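PDB 6NYR: Crov588 from Cafeteriavirus, which is of unknown function but folds as a circular leucine-rich-repeat protein built from FNIP repeats, an architecture often used for binding other proteins. Local coordinates for residues L231-Q242 against L253-Q264; I596-T606 against E620-T628. One frame throughout, in Å; residues are numbered along the deposited sequence.

Contact 1: L231-Q242 against L253-Q264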
loop_
_atom_site.group_PDB
_atom_site.type_symbol
_atom_site.label_atom_id
_atom_site.label_comp_id
_atom_site.label_asym_id
_atom_site.label_seq_id
_atom_site.Cartn_x
_atom_site.Cartn_y
_atom_site.Cartn_z
ATOM N N LEU A 231 19.336 2.728 -25.364
ATOM C CA LEU A 231 19.100 2.547 -23.940
ATOM C C LEU A 231 18.550 3.821 -23.311
ATOM O O LEU A 231 19.119 4.905 -23.469
ATOM C CB LEU A 231 20.399 2.140 -23.245
ATOM C CG LEU A 231 20.234 1.323 -21.965
ATOM C CD1 LEU A 231 19.717 -0.076 -22.310
ATOM C CD2 LEU A 231 21.531 1.252 -21.178
ATOM N N THR A 232 17.443 3.681 -22.580
ATOM C CA THR A 232 16.899 4.772 -21.787
ATOM C C THR A 232 16.954 4.519 -20.287
ATOM O O THR A 232 16.958 5.484 -19.517
ATOM C CB THR A 232 15.437 5.035 -22.179
ATOM O OG1 THR A 232 14.621 3.926 -21.775
ATOM C CG2 THR A 232 15.323 5.223 -23.683
ATOM N N TYR A 233 16.997 3.259 -19.860
ATOM C CA TYR A 233 16.938 2.875 -18.457
ATOM C C TYR A 233 18.136 1.991 -18.148
ATOM O O TYR A 233 18.370 0.995 -18.841
ATOM C CB TYR A 233 15.624 2.140 -18.149
ATOM C CG TYR A 233 15.465 1.722 -16.702
ATOM C CD1 TYR A 233 16.132 0.611 -16.206
ATOM C CD2 TYR A 233 14.643 2.432 -15.833
ATOM C CE1 TYR A 233 15.996 0.221 -14.890
ATOM C CE2 TYR A 233 14.500 2.046 -14.515
ATOM C CZ TYR A 233 15.179 0.937 -14.046
ATOM O OH TYR A 233 15.047 0.540 -12.734
ATOM N N LEU A 234 18.902 2.367 -17.121
ATOM C CA LEU A 234 20.069 1.597 -16.694
ATOM C C LEU A 234 20.088 1.529 -15.174
ATOM O O LEU A 234 20.167 2.566 -14.508
ATOM C CB LEU A 234 21.365 2.226 -17.224
ATOM C CG LEU A 234 22.687 1.554 -16.865
ATOM C CD1 LEU A 234 22.719 0.123 -17.366
ATOM C CD2 LEU A 234 23.856 2.346 -17.433
ATOM N N GLU A 235 20.025 0.313 -14.634
ATOM C CA GLU A 235 20.040 0.086 -13.192
ATOM C C GLU A 235 21.143 -0.901 -12.846
ATOM O O GLU A 235 21.105 -2.055 -13.288
ATOM C CB GLU A 235 18.689 -0.444 -12.702
ATOM C CG GLU A 235 18.694 -0.868 -11.237
ATOM C CD GLU A 235 17.359 -1.429 -10.777
ATOM O OE1 GLU A 235 16.354 -1.221 -11.483
ATOM O OE2 GLU A 235 17.321 -2.069 -9.706
ATOM N N PHE A 236 22.112 -0.455 -12.050
ATOM C CA PHE A 236 23.179 -1.332 -11.594
ATOM C C PHE A 236 22.776 -2.064 -10.316
ATOM O O PHE A 236 21.820 -1.700 -9.628
ATOM C CB PHE A 236 24.481 -0.559 -11.343
ATOM C CG PHE A 236 25.126 -0.047 -12.590
ATOM C CD1 PHE A 236 25.746 -0.914 -13.465
ATOM C CD2 PHE A 236 25.121 1.306 -12.884
ATOM C CE1 PHE A 236 26.333 -0.448 -14.622
ATOM C CE2 PHE A 236 25.712 1.780 -14.034
ATOM C CZ PHE A 236 26.319 0.901 -14.904
ATOM N N GLY A 237 23.545 -3.103 -9.988
ATOM C CA GLY A 237 23.295 -3.912 -8.819
ATOM C C GLY A 237 24.175 -3.532 -7.640
ATOM O O GLY A 237 24.922 -2.552 -7.664
ATOM N N ARG A 238 24.072 -4.343 -6.585
ATOM C CA ARG A 238 24.715 -4.014 -5.319
ATOM C C ARG A 238 26.200 -3.725 -5.506
ATOM O O ARG A 238 26.710 -2.701 -5.038
ATOM C CB ARG A 238 24.507 -5.157 -4.324
ATOM C CG ARG A 238 24.980 -4.852 -2.913
ATOM C CD ARG A 238 25.065 -6.117 -2.073
ATOM N NE ARG A 238 25.569 -5.855 -0.727
ATOM C CZ ARG A 238 26.845 -5.910 -0.356
ATOM N NH1 ARG A 238 27.791 -6.222 -1.227
ATOM N NH2 ARG A 238 27.171 -5.652 0.899
ATOM N N ASN A 239 26.913 -4.628 -6.178
ATOM C CA ASN A 239 28.367 -4.635 -6.148
ATOM C C ASN A 239 29.030 -3.830 -7.259
ATOM O O ASN A 239 30.256 -3.675 -7.232
ATOM C CB ASN A 239 28.881 -6.077 -6.227
ATOM C CG ASN A 239 28.646 -6.855 -4.951
ATOM O OD1 ASN A 239 28.096 -6.334 -3.982
ATOM N ND2 ASN A 239 29.044 -8.124 -4.951
ATOM N N PHE A 240 28.280 -3.333 -8.240
ATOM C CA PHE A 240 28.924 -2.608 -9.326
ATOM C C PHE A 240 29.656 -1.384 -8.784
ATOM O O PHE A 240 29.044 -0.514 -8.155
ATOM C CB PHE A 240 27.926 -2.167 -10.386
ATOM C CG PHE A 240 28.543 -1.290 -11.440
ATOM C CD1 PHE A 240 29.237 -1.841 -12.501
ATOM C CD2 PHE A 240 28.464 0.092 -11.343
ATOM C CE1 PHE A 240 29.820 -1.031 -13.462
ATOM C CE2 PHE A 240 29.043 0.903 -12.295
ATOM C CZ PHE A 240 29.724 0.340 -13.358
ATOM N N ASN A 241 30.957 -1.307 -9.046
ATOM C CA ASN A 241 31.776 -0.203 -8.563
ATOM C C ASN A 241 32.973 -0.011 -9.497
ATOM O O ASN A 241 34.136 -0.132 -9.110
ATOM C CB ASN A 241 32.228 -0.456 -7.126
ATOM C CG ASN A 241 32.763 0.797 -6.451
ATOM O OD1 ASN A 241 32.487 1.916 -6.892
ATOM N ND2 ASN A 241 33.536 0.617 -5.384
ATOM N N GLN A 242 32.699 0.287 -10.762
ATOM C CA GLN A 242 33.738 0.557 -11.744
ATOM C C GLN A 242 33.616 1.992 -12.239
ATOM O O GLN A 242 32.523 2.564 -12.261
ATOM C CB GLN A 242 33.650 -0.395 -12.946
ATOM C CG GLN A 242 33.866 -1.845 -12.590
ATOM C CD GLN A 242 35.267 -2.104 -12.082
ATOM O OE1 GLN A 242 36.247 -1.625 -12.659
ATOM N NE2 GLN A 242 35.369 -2.844 -10.985
ATOM N N LEU A 253 19.963 8.033 -22.621
ATOM C CA LEU A 253 19.606 7.570 -21.284
ATOM C C LEU A 253 18.789 8.616 -20.534
ATOM O O LEU A 253 19.162 9.792 -20.478
ATOM C CB LEU A 253 20.879 7.236 -20.509
ATOM C CG LEU A 253 20.803 6.248 -19.349
ATOM C CD1 LEU A 253 20.339 4.884 -19.785
ATOM C CD2 LEU A 253 22.189 6.167 -18.686
ATOM N N THR A 254 17.673 8.179 -19.947
ATOM C CA THR A 254 16.837 9.050 -19.132
ATOM C C THR A 254 16.800 8.676 -17.656
ATOM O O THR A 254 16.609 9.561 -16.822
ATOM C CB THR A 254 15.396 9.055 -19.662
ATOM O OG1 THR A 254 14.864 7.724 -19.635
ATOM C CG2 THR A 254 15.354 9.588 -21.089
ATOM N N TYR A 255 16.954 7.397 -17.316
ATOM C CA TYR A 255 16.958 6.938 -15.932
ATOM C C TYR A 255 18.267 6.213 -15.642
ATOM O O TYR A 255 18.636 5.279 -16.363
ATOM C CB TYR A 255 15.779 5.994 -15.650
ATOM C CG TYR A 255 14.429 6.666 -15.521
ATOM C CD1 TYR A 255 13.895 7.402 -16.570
ATOM C CD2 TYR A 255 13.676 6.545 -14.358
ATOM C CE1 TYR A 255 12.661 8.013 -16.460
ATOM C CE2 TYR A 255 12.439 7.151 -14.240
ATOM C CZ TYR A 255 11.935 7.884 -15.295
ATOM O OH TYR A 255 10.704 8.488 -15.180
ATOM N N LEU A 256 18.955 6.626 -14.575
ATOM C CA LEU A 256 20.207 6.005 -14.151
ATOM C C LEU A 256 20.138 5.730 -12.657
ATOM O O LEU A 256 19.928 6.655 -11.864
ATOM C CB LEU A 256 21.407 6.903 -14.466
ATOM C CG LEU A 256 22.771 6.438 -13.954
ATOM C CD1 LEU A 256 23.246 5.204 -14.719
ATOM C CD2 LEU A 256 23.815 7.547 -14.029
ATOM N N GLU A 257 20.304 4.469 -12.271
ATOM C CA GLU A 257 20.305 4.098 -10.862
ATOM C C GLU A 257 21.553 3.285 -10.547
ATOM O O GLU A 257 21.822 2.272 -11.201
ATOM C CB GLU A 257 19.057 3.289 -10.487
ATOM C CG GLU A 257 19.065 2.781 -9.051
ATOM C CD GLU A 257 17.714 2.244 -8.606
ATOM O OE1 GLU A 257 16.768 2.262 -9.421
ATOM O OE2 GLU A 257 17.593 1.829 -7.436
ATOM N N PHE A 258 22.307 3.730 -9.546
ATOM C CA PHE A 258 23.430 2.965 -9.034
ATOM C C PHE A 258 22.984 2.113 -7.849
ATOM O O PHE A 258 21.999 2.416 -7.171
ATOM C CB PHE A 258 24.569 3.885 -8.597
ATOM C CG PHE A 258 25.203 4.642 -9.723
ATOM C CD1 PHE A 258 26.110 4.027 -10.567
ATOM C CD2 PHE A 258 24.902 5.976 -9.928
ATOM C CE1 PHE A 258 26.696 4.725 -11.604
ATOM C CE2 PHE A 258 25.484 6.683 -10.963
ATOM C CZ PHE A 258 26.384 6.056 -11.803
ATOM N N GLY A 259 23.743 1.050 -7.594
ATOM C CA GLY A 259 23.501 0.183 -6.463
ATOM C C GLY A 259 24.337 0.571 -5.258
ATOM O O GLY A 259 25.000 1.610 -5.222
ATOM N N ARG A 260 24.322 -0.312 -4.260
ATOM C CA ARG A 260 24.921 0.004 -2.967
ATOM C C ARG A 260 26.353 0.510 -3.099
ATOM O O ARG A 260 26.696 1.573 -2.567
ATOM C CB ARG A 260 24.872 -1.234 -2.065
ATOM C CG ARG A 260 25.539 -1.038 -0.711
ATOM C CD ARG A 260 25.254 -2.200 0.231
ATOM N NE ARG A 260 25.869 -1.990 1.538
ATOM C CZ ARG A 260 27.145 -2.247 1.812
ATOM N NH1 ARG A 260 27.943 -2.727 0.870
ATOM N NH2 ARG A 260 27.621 -2.025 3.026
ATOM N N ASN A 261 27.204 -0.230 -3.809
ATOM C CA ASN A 261 28.642 -0.077 -3.650
ATOM C C ASN A 261 29.286 0.938 -4.587
ATOM O O ASN A 261 30.474 1.235 -4.414
ATOM C CB ASN A 261 29.339 -1.433 -3.856
ATOM C CG ASN A 261 29.074 -2.414 -2.729
ATOM O OD1 ASN A 261 28.397 -2.093 -1.746
ATOM N ND2 ASN A 261 29.603 -3.626 -2.871
ATOM N N PHE A 262 28.571 1.471 -5.571
ATOM C CA PHE A 262 29.213 2.406 -6.486
ATOM C C PHE A 262 29.695 3.637 -5.726
ATOM O O PHE A 262 28.900 4.332 -5.087
ATOM C CB PHE A 262 28.275 2.834 -7.602
ATOM C CG PHE A 262 28.879 3.853 -8.523
ATOM C CD1 PHE A 262 29.653 3.457 -9.602
ATOM C CD2 PHE A 262 28.702 5.205 -8.296
ATOM C CE1 PHE A 262 30.216 4.392 -10.451
ATOM C CE2 PHE A 262 29.265 6.144 -9.137
ATOM C CZ PHE A 262 30.023 5.738 -10.218
ATOM N N ASN A 263 30.989 3.926 -5.820
ATOM C CA ASN A 263 31.590 5.042 -5.107
ATOM C C ASN A 263 32.796 5.549 -5.899
ATOM O O ASN A 263 33.916 5.642 -5.414
ATOM C CB ASN A 263 31.981 4.613 -3.695
ATOM C CG ASN A 263 32.318 5.794 -2.805
ATOM O OD1 ASN A 263 32.022 6.945 -3.140
ATOM N ND2 ASN A 263 32.933 5.520 -1.663
ATOM N N GLN A 264 32.564 5.894 -7.162
ATOM C CA GLN A 264 33.605 6.388 -8.050
ATOM C C GLN A 264 33.370 7.857 -8.380
ATOM O O GLN A 264 32.235 8.341 -8.372
ATOM C CB GLN A 264 33.652 5.587 -9.356
ATOM C CG GLN A 264 34.000 4.124 -9.171
ATOM C CD GLN A 264 35.385 3.921 -8.588
ATOM O OE1 GLN A 264 36.343 4.607 -8.962
ATOM N NE2 GLN A 264 35.496 2.983 -7.658
HETATM O O HOH W 1 26.580 -0.307 -7.864
#

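Contact 2: I596-T606 against E620-T628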
loop_
_atom_site.group_PDB
_atom_site.type_symbol
_atom_site.label_atom_id
_atom_site.label_comp_id
_atom_site.label_asym_id
_atom_site.label_seq_id
_atom_site.Cartn_x
_atom_site.Cartn_y
_atom_site.Cartn_z
ATOM N N ILE A 596 -32.314 -9.723 23.669
ATOM C CA ILE A 596 -32.922 -8.768 22.752
ATOM C C ILE A 596 -34.347 -9.227 22.487
ATOM O O ILE A 596 -34.558 -10.300 21.909
ATOM C CB ILE A 596 -32.136 -8.643 21.437
ATOM C CG1 ILE A 596 -30.724 -8.130 21.721
ATOM C CG2 ILE A 596 -32.861 -7.718 20.477
ATOM C CD1 ILE A 596 -29.872 -7.941 20.486
ATOM N N THR A 597 -35.315 -8.415 22.896
ATOM C CA THR A 597 -36.721 -8.731 22.718
ATOM C C THR A 597 -37.236 -8.066 21.441
ATOM O O THR A 597 -36.492 -7.408 20.708
ATOM C CB THR A 597 -37.528 -8.274 23.937
ATOM O OG1 THR A 597 -37.400 -6.855 24.087
ATOM C CG2 THR A 597 -37.021 -8.955 25.199
ATOM N N GLU A 598 -38.533 -8.231 21.183
ATOM C CA GLU A 598 -39.112 -7.709 19.954
ATOM C C GLU A 598 -39.236 -6.188 20.013
ATOM O O GLU A 598 -39.324 -5.586 21.086
ATOM C CB GLU A 598 -40.481 -8.343 19.686
ATOM C CG GLU A 598 -41.392 -8.468 20.894
ATOM C CD GLU A 598 -42.846 -8.702 20.505
ATOM O OE1 GLU A 598 -43.098 -9.391 19.493
ATOM O OE2 GLU A 598 -43.740 -8.176 21.206
ATOM N N ASN A 599 -39.227 -5.568 18.831
ATOM C CA ASN A 599 -39.440 -4.130 18.683
ATOM C C ASN A 599 -38.296 -3.310 19.279
ATOM O O ASN A 599 -38.492 -2.162 19.690
ATOM C CB ASN A 599 -40.771 -3.713 19.319
ATOM C CG ASN A 599 -41.972 -4.397 18.676
ATOM O OD1 ASN A 599 -42.021 -4.585 17.459
ATOM N ND2 ASN A 599 -42.943 -4.785 19.500
ATOM N N VAL A 600 -37.098 -3.883 19.319
ATOM C CA VAL A 600 -35.909 -3.213 19.833
ATOM C C VAL A 600 -34.963 -2.812 18.706
ATOM O O VAL A 600 -34.485 -1.679 18.658
ATOM C CB VAL A 600 -35.185 -4.103 20.869
ATOM C CG1 VAL A 600 -33.865 -3.475 21.282
ATOM C CG2 VAL A 600 -36.075 -4.342 22.080
ATOM N N LEU A 601 -34.668 -3.737 17.803
ATOM C CA LEU A 601 -33.797 -3.449 16.669
ATOM C C LEU A 601 -34.592 -2.728 15.589
ATOM O O LEU A 601 -35.630 -3.242 15.153
ATOM C CB LEU A 601 -33.211 -4.741 16.116
ATOM C CG LEU A 601 -32.368 -5.594 17.063
ATOM C CD1 LEU A 601 -31.885 -6.857 16.359
ATOM C CD2 LEU A 601 -31.178 -4.813 17.585
ATOM N N PRO A 602 -34.166 -1.546 15.144
ATOM C CA PRO A 602 -34.901 -0.850 14.079
ATOM C C PRO A 602 -35.109 -1.739 12.862
ATOM O O PRO A 602 -34.180 -2.395 12.385
ATOM C CB PRO A 602 -34.004 0.350 13.750
ATOM C CG PRO A 602 -33.226 0.596 14.994
ATOM C CD PRO A 602 -33.035 -0.744 15.658
ATOM N N ASN A 603 -36.347 -1.758 12.355
ATOM C CA ASN A 603 -36.679 -2.641 11.243
ATOM C C ASN A 603 -35.914 -2.281 9.975
ATOM O O ASN A 603 -35.684 -3.152 9.128
ATOM C CB ASN A 603 -38.187 -2.601 10.981
ATOM C CG ASN A 603 -38.961 -3.547 11.879
ATOM O OD1 ASN A 603 -38.658 -4.743 11.947
ATOM N ND2 ASN A 603 -39.958 -3.020 12.579
ATOM N N GLY A 604 -35.516 -1.021 9.821
ATOM C CA GLY A 604 -34.759 -0.611 8.657
ATOM C C GLY A 604 -33.292 -0.954 8.694
ATOM O O GLY A 604 -32.561 -0.665 7.741
ATOM N N LEU A 605 -32.843 -1.581 9.779
ATOM C CA LEU A 605 -31.453 -1.995 9.909
ATOM C C LEU A 605 -31.119 -3.026 8.844
ATOM O O LEU A 605 -31.863 -3.986 8.640
ATOM C CB LEU A 605 -31.229 -2.561 11.309
ATOM C CG LEU A 605 -29.815 -2.654 11.867
ATOM C CD1 LEU A 605 -29.168 -1.318 12.105
ATOM C CD2 LEU A 605 -29.891 -3.447 13.188
ATOM N N THR A 606 -29.999 -2.819 8.159
ATOM C CA THR A 606 -29.559 -3.742 7.124
ATOM C C THR A 606 -28.372 -4.595 7.535
ATOM O O THR A 606 -28.258 -5.734 7.078
ATOM C CB THR A 606 -29.189 -2.973 5.846
ATOM O OG1 THR A 606 -28.194 -1.984 6.152
ATOM C CG2 THR A 606 -30.415 -2.295 5.250
ATOM N N GLU A 620 -39.004 -14.865 17.254
ATOM C CA GLU A 620 -39.668 -14.249 16.116
ATOM C C GLU A 620 -39.849 -12.750 16.326
ATOM O O GLU A 620 -39.950 -12.262 17.454
ATOM C CB GLU A 620 -41.034 -14.896 15.882
ATOM C CG GLU A 620 -40.983 -16.378 15.572
ATOM C CD GLU A 620 -42.300 -16.913 15.041
ATOM O OE1 GLU A 620 -43.153 -16.102 14.624
ATOM O OE2 GLU A 620 -42.481 -18.149 15.042
ATOM N N ASN A 621 -39.882 -12.019 15.212
ATOM C CA ASN A 621 -40.124 -10.579 15.201
ATOM C C ASN A 621 -39.100 -9.812 16.029
ATOM O O ASN A 621 -39.377 -8.701 16.500
ATOM C CB ASN A 621 -41.542 -10.257 15.691
ATOM C CG ASN A 621 -42.612 -10.872 14.812
ATOM O OD1 ASN A 621 -42.787 -10.477 13.665
ATOM N ND2 ASN A 621 -43.340 -11.843 15.353
ATOM N N VAL A 622 -37.921 -10.392 16.210
ATOM C CA VAL A 622 -36.812 -9.733 16.882
ATOM C C VAL A 622 -35.852 -9.106 15.880
ATOM O O VAL A 622 -35.417 -7.967 16.050
ATOM C CB VAL A 622 -36.085 -10.741 17.802
ATOM C CG1 VAL A 622 -34.800 -10.149 18.337
ATOM C CG2 VAL A 622 -37.001 -11.177 18.944
ATOM N N LEU A 623 -35.513 -9.835 14.826
ATOM C CA LEU A 623 -34.561 -9.343 13.836
ATOM C C LEU A 623 -35.237 -8.337 12.905
ATOM O O LEU A 623 -36.418 -8.487 12.578
ATOM C CB LEU A 623 -33.998 -10.504 13.025
ATOM C CG LEU A 623 -33.071 -11.445 13.795
ATOM C CD1 LEU A 623 -32.515 -12.524 12.874
ATOM C CD2 LEU A 623 -31.934 -10.689 14.456
ATOM N N PRO A 624 -34.517 -7.301 12.478
ATOM C CA PRO A 624 -35.137 -6.271 11.629
ATOM C C PRO A 624 -35.657 -6.828 10.310
ATOM O O PRO A 624 -35.043 -7.706 9.697
ATOM C CB PRO A 624 -34.001 -5.259 11.405
ATOM C CG PRO A 624 -33.090 -5.447 12.586
ATOM C CD PRO A 624 -33.145 -6.936 12.884
ATOM N N CYS A 625 -36.788 -6.271 9.859
ATOM C CA CYS A 625 -37.441 -6.721 8.637
ATOM C C CYS A 625 -36.699 -6.332 7.363
ATOM O O CYS A 625 -37.046 -6.845 6.293
ATOM C CB CYS A 625 -38.857 -6.150 8.554
ATOM S SG CYS A 625 -39.940 -6.596 9.922
ATOM N N SER A 626 -35.726 -5.429 7.435
ATOM C CA SER A 626 -34.933 -5.068 6.266
ATOM C C SER A 626 -33.563 -5.717 6.264
ATOM O O SER A 626 -32.776 -5.477 5.341
ATOM C CB SER A 626 -34.754 -3.549 6.171
ATOM O OG SER A 626 -35.911 -2.924 5.660
ATOM N N LEU A 627 -33.261 -6.531 7.263
ATOM C CA LEU A 627 -31.893 -6.970 7.472
ATOM C C LEU A 627 -31.416 -7.835 6.317
ATOM O O LEU A 627 -32.122 -8.750 5.878
ATOM C CB LEU A 627 -31.779 -7.740 8.782
ATOM C CG LEU A 627 -30.328 -8.021 9.182
ATOM C CD1 LEU A 627 -30.100 -7.558 10.606
ATOM C CD2 LEU A 627 -30.026 -9.491 9.020
ATOM N N THR A 628 -30.200 -7.548 5.840
ATOM C CA THR A 628 -29.599 -8.286 4.747
ATOM C C THR A 628 -28.338 -9.038 5.137
ATOM O O THR A 628 -27.996 -10.017 4.459
ATOM C CB THR A 628 -29.240 -7.337 3.590
ATOM O OG1 THR A 628 -28.364 -6.308 4.074
ATOM C CG2 THR A 628 -30.491 -6.704 2.993
HETATM O O HOH W 2 -35.964 -6.304 18.326
#

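Contact 1: L231-Q242 against L253-Q264
The carbonyl oxygen of Thr232 is gripped by two backbone N-H groups of the next coil. The N-H of Tyr255 reaches Thr232 O at 2.9 Å, nearly head-on to the carbonyl, while that of Thr254 meets Thr232 O at 2.8 Å, tilted slightly from its plane. Parallel pairing follows, with Leu234 bonded to both Tyr255 and Glu257, and Phe236 N closing on Glu257 O. Short parallel strands, one per coil, with leucines turned into the core, are characteristic of leucine-rich-repeat solenoids. On one side of the strands Leu234 and Leu256 run side by side; on the other, the carboxylates of Glu235 and Glu257 stack with their planes 13° apart, and Tyr233 OH holds Glu235 OE1.

Phe236 and Phe258 repeat the theme as near-parallel but slid rings, 5.8 Å between centroids. Within each coil Phe240 lies over Phe236, and Phe262 over Phe258. A water donating to Gly237 O and Phe240 O bridges weakly to Gly259 N. Arg238 and Arg260 also run side by side, guanidinium planes 8° apart, with Arg238 NH2 3.0 Å from Arg260 NH1, two donors and no bond; Arg238 NH1 donates to Asn239 OD1, Arg260 NH1 weakly to Asn261 OD1. Asn241, its CG trans to the backbone N (chi1 -165°), carries OD1 across to Asn263 N at 2.7 Å, met from above the amide plane; Gln264 NE2 adds a weak bond to OD1. Asn263 OD1 in turn accepts from Asn285 N. Identical residues thus align from coil to coil, which suits apolar and amide groups but probably carries an electrostatic cost at the glutamate and arginine pairs.

Contact 2: I596-T606 against E620-T628
Asn603 turns its CG away from its own carbonyl carbon (chi1 -84°), and a chi2 of -53° then aims OD1 at the neighbouring turn, where Cys625 N donates to it at 3.2 Å in the amide plane, on a lone pair. Asn603 O adds a second grip, accepting from Ser626 N at 2.8 Å, nearly in line with the C=O, though the bond is bent at the hydrogen (138°). Both donors, Cys625 and Ser626, lie in the type I turn from Pro624 to Leu627, laid against the matching turn from Pro602 to Leu605.

Pro624 is wedged between Leu601, which it crosses at a slant, and Leu605, which it lies alongside. Its CG lies 3.6 Å from Leu601 CB and 3.7 Å from Leu605 CB, and both leucines continue inward to Leu586 of the preceding strand. These are equivalent loops of successive 22-residue coils, two of which make up one FNIP repeat, each leading into a strand of the leucine-rich-repeat solenoid; the strand pairing is prepared where Thr628 N bonds Thr606 O at 2.9 Å, also on a lone pair.

At the far end Val622 sets CG1 against Ile596 CG2 at 3.8 Å. Beside it a water donates to Thr597 O and Val622 O and accepts from Val600 N. Glu598 and Asn621 run alongside each other nearby, Glu598 CB resting 3.4 Å from Asn621 O.

In the fold
Contacts 1 and 2 sample one principle, the stacking of successive coils, at two places on the ring. Their centres lie about 65 Å apart, on opposite sides of the chain's centre, and their nearest atoms are about 46 Å apart, so neither touches the other. Contact 1 joins strands and the turns that leave them; contact 2 joins the loops that lead into strands 607-609 and 629-631, close to the C-terminal end of the series. The contacts follow one another along the chain. With the function unknown, neither contact can be tied to an active site; a glycerol about 3 Å from the side chain of Cys625, probably from the crystallisation liquor, lies beside contact 2.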